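Local coordinates for protein alpha-1,6-mannanase (Bacteroides thetaiotaomicron, PDB 4V1S) that probably hydrolyses alpha-1,6-linked mannose backbones of mannan as a family GH76 glycoside hydrolase of a gut symbiont, at residues T66-E71 / F110-N115. Sequence-based numbering, arbitrary orientation.
Sequences THSYYE and FLNFDN
Ser68 and Asn112 join the loop between helices 46-61 and 81-97 to the C-terminal part of helix 99-114, two elements of the (alpha/alpha)6 barrel expected of family GH76, a member of the six-hairpin glycosidase clan. The contact is small, 132 Å² in all, and mainly polar.

Direct hydrogen bonding centres on the carboxamide oxygen of Asn112. Ser68 OG donates to Asn112 OD1 at 2.6 Å, tilted 34° from the carbonyl plane. The same oxygen receives Asn115 ND2 at 3.0 Å from three residues further on, and this second donor arrives at the opposite face. Two bonds thus grip the oxygen and limit rotation of the amide; with CG anti to the backbone N (chi1 -172°), the group is carried out from the helix toward Ser68.

The other end of the amide works through water. Asn112 ND2 and the backbone N of Tyr69 both donate to one water molecule, each at 3.0 Å, so that the two branches of a single side chain serve consecutive loop residues. An alanine in place of Asn112 would probably leave Ser68 OG and Asn115 ND2 without their common acceptor and the bridging water short of one donor.

The backbone oxygen of His67 adds a close contact, 3.2 Å from Asn112 CG, and Ser68 CB lies against Asn112 OD1; the His67 oxygen also approaches Asn112 ND2, but at an angle too poor for a hydrogen bond. Asn84 of helix 81-97 touches Asn112 as well, and Tyr69 packs onto that helix while its hydroxyl bonds to Asp58.

Within the loop, an ST turn shapes the backbone leading into the contact: Ser68 N donates to Thr66 OG1 at 2.9 Å, with an N-H...O angle of 160°.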
# COMPACT_ATOMS: atom_id res chain seq x y z
N THR A 66 -0.25 5.51 24.64
CA THR A 66 -0.79 6.13 23.44
C THR A 66 -1.25 5.06 22.45
O THR A 66 -1.06 3.85 22.67
CB THR A 66 0.27 6.99 22.70
OG1 THR A 66 1.16 6.15 21.95
CG2 THR A 66 1.06 7.88 23.64
N HIS A 67 -1.84 5.51 21.36
CA HIS A 67 -2.06 4.65 20.18
C HIS A 67 -1.17 5.03 19.01
O HIS A 67 -1.53 4.84 17.83
CB HIS A 67 -3.54 4.67 19.76
CG HIS A 67 -4.47 4.13 20.80
ND1 HIS A 67 -4.56 2.79 21.10
CD2 HIS A 67 -5.34 4.77 21.61
CE1 HIS A 67 -5.45 2.62 22.06
NE2 HIS A 67 -5.94 3.80 22.39
N SER A 68 0.01 5.53 19.35
CA SER A 68 1.03 5.95 18.38
C SER A 68 2.22 5.00 18.52
O SER A 68 2.32 4.22 19.48
CB SER A 68 1.50 7.39 18.67
OG SER A 68 0.42 8.31 18.60
N TYR A 69 3.08 5.04 17.50
CA TYR A 69 4.22 4.12 17.37
C TYR A 69 5.49 4.88 17.13
O TYR A 69 5.50 5.89 16.40
CB TYR A 69 3.95 3.14 16.21
CG TYR A 69 2.83 2.20 16.57
CD1 TYR A 69 1.50 2.58 16.41
CD2 TYR A 69 3.09 0.93 17.12
CE1 TYR A 69 0.46 1.77 16.82
CE2 TYR A 69 2.05 0.10 17.53
CZ TYR A 69 0.74 0.53 17.37
OH TYR A 69 -0.31 -0.26 17.77
N TYR A 70 6.56 4.34 17.70
CA TYR A 70 7.92 4.77 17.39
C TYR A 70 8.33 4.29 16.00
O TYR A 70 7.83 3.30 15.52
CB TYR A 70 8.92 4.20 18.38
CG TYR A 70 8.82 4.67 19.81
CD1 TYR A 70 9.07 5.98 20.15
CD2 TYR A 70 8.53 3.77 20.83
CE1 TYR A 70 9.04 6.39 21.47
CE2 TYR A 70 8.50 4.18 22.14
CZ TYR A 70 8.74 5.50 22.46
OH TYR A 70 8.72 5.91 23.79
N GLU A 71 9.27 5.01 15.38
CA GLU A 71 9.77 4.61 14.07
C GLU A 71 10.58 3.33 14.09
O GLU A 71 10.49 2.52 13.18
CB GLU A 71 10.62 5.71 13.44
CG GLU A 71 11.15 5.41 12.03
CD GLU A 71 10.06 5.08 10.99
OE1 GLU A 71 8.89 5.40 11.22
OE2 GLU A 71 10.38 4.45 9.95
N PHE A 110 -7.44 5.34 13.29
CA PHE A 110 -7.94 6.55 12.59
C PHE A 110 -7.70 7.82 13.38
O PHE A 110 -7.20 8.84 12.86
CB PHE A 110 -9.42 6.40 12.25
CG PHE A 110 -9.99 7.60 11.57
CD1 PHE A 110 -9.69 7.88 10.24
CD2 PHE A 110 -10.79 8.50 12.26
CE1 PHE A 110 -10.22 8.99 9.60
CE2 PHE A 110 -11.31 9.62 11.64
CZ PHE A 110 -11.04 9.86 10.30
N LEU A 111 -7.94 7.72 14.68
CA LEU A 111 -7.70 8.85 15.58
C LEU A 111 -6.21 9.14 15.70
O LEU A 111 -5.81 10.30 15.86
CB LEU A 111 -8.35 8.61 16.94
CG LEU A 111 -9.89 8.59 16.91
CD1 LEU A 111 -10.44 8.10 18.24
CD2 LEU A 111 -10.49 9.94 16.55
N ASN A 112 -5.37 8.11 15.62
CA ASN A 112 -3.94 8.37 15.56
C ASN A 112 -3.54 9.10 14.25
O ASN A 112 -2.68 9.98 14.27
CB ASN A 112 -3.14 7.09 15.72
CG ASN A 112 -1.65 7.35 15.87
OD1 ASN A 112 -1.25 8.21 16.64
ND2 ASN A 112 -0.85 6.69 15.04
N PHE A 113 -4.12 8.68 13.14
CA PHE A 113 -3.91 9.33 11.87
C PHE A 113 -4.28 10.81 11.95
O PHE A 113 -3.63 11.64 11.31
CB PHE A 113 -4.67 8.65 10.71
CG PHE A 113 -3.85 7.62 10.00
CD1 PHE A 113 -3.63 6.35 10.59
CD2 PHE A 113 -3.22 7.90 8.81
CE1 PHE A 113 -2.81 5.42 9.98
CE2 PHE A 113 -2.38 6.96 8.19
CZ PHE A 113 -2.18 5.72 8.76
N ASP A 114 -5.28 11.16 12.77
CA ASP A 114 -5.61 12.59 12.95
C ASP A 114 -4.37 13.41 13.47
O ASP A 114 -4.25 14.61 13.19
CB ASP A 114 -6.80 12.75 13.90
CG ASP A 114 -8.20 12.56 13.23
OD1 ASP A 114 -8.36 12.59 11.95
OD2 ASP A 114 -9.16 12.42 14.04
N ASN A 115 -3.46 12.75 14.19
CA ASN A 115 -2.23 13.41 14.65
C ASN A 115 -1.37 13.84 13.49
O ASN A 115 -0.56 14.75 13.65
CB ASN A 115 -1.42 12.55 15.57
CG ASN A 115 -2.13 12.29 16.88
OD1 ASN A 115 -2.69 13.20 17.49
ND2 ASN A 115 -2.09 11.05 17.33
O HOH W 1 2.15 6.52 15.07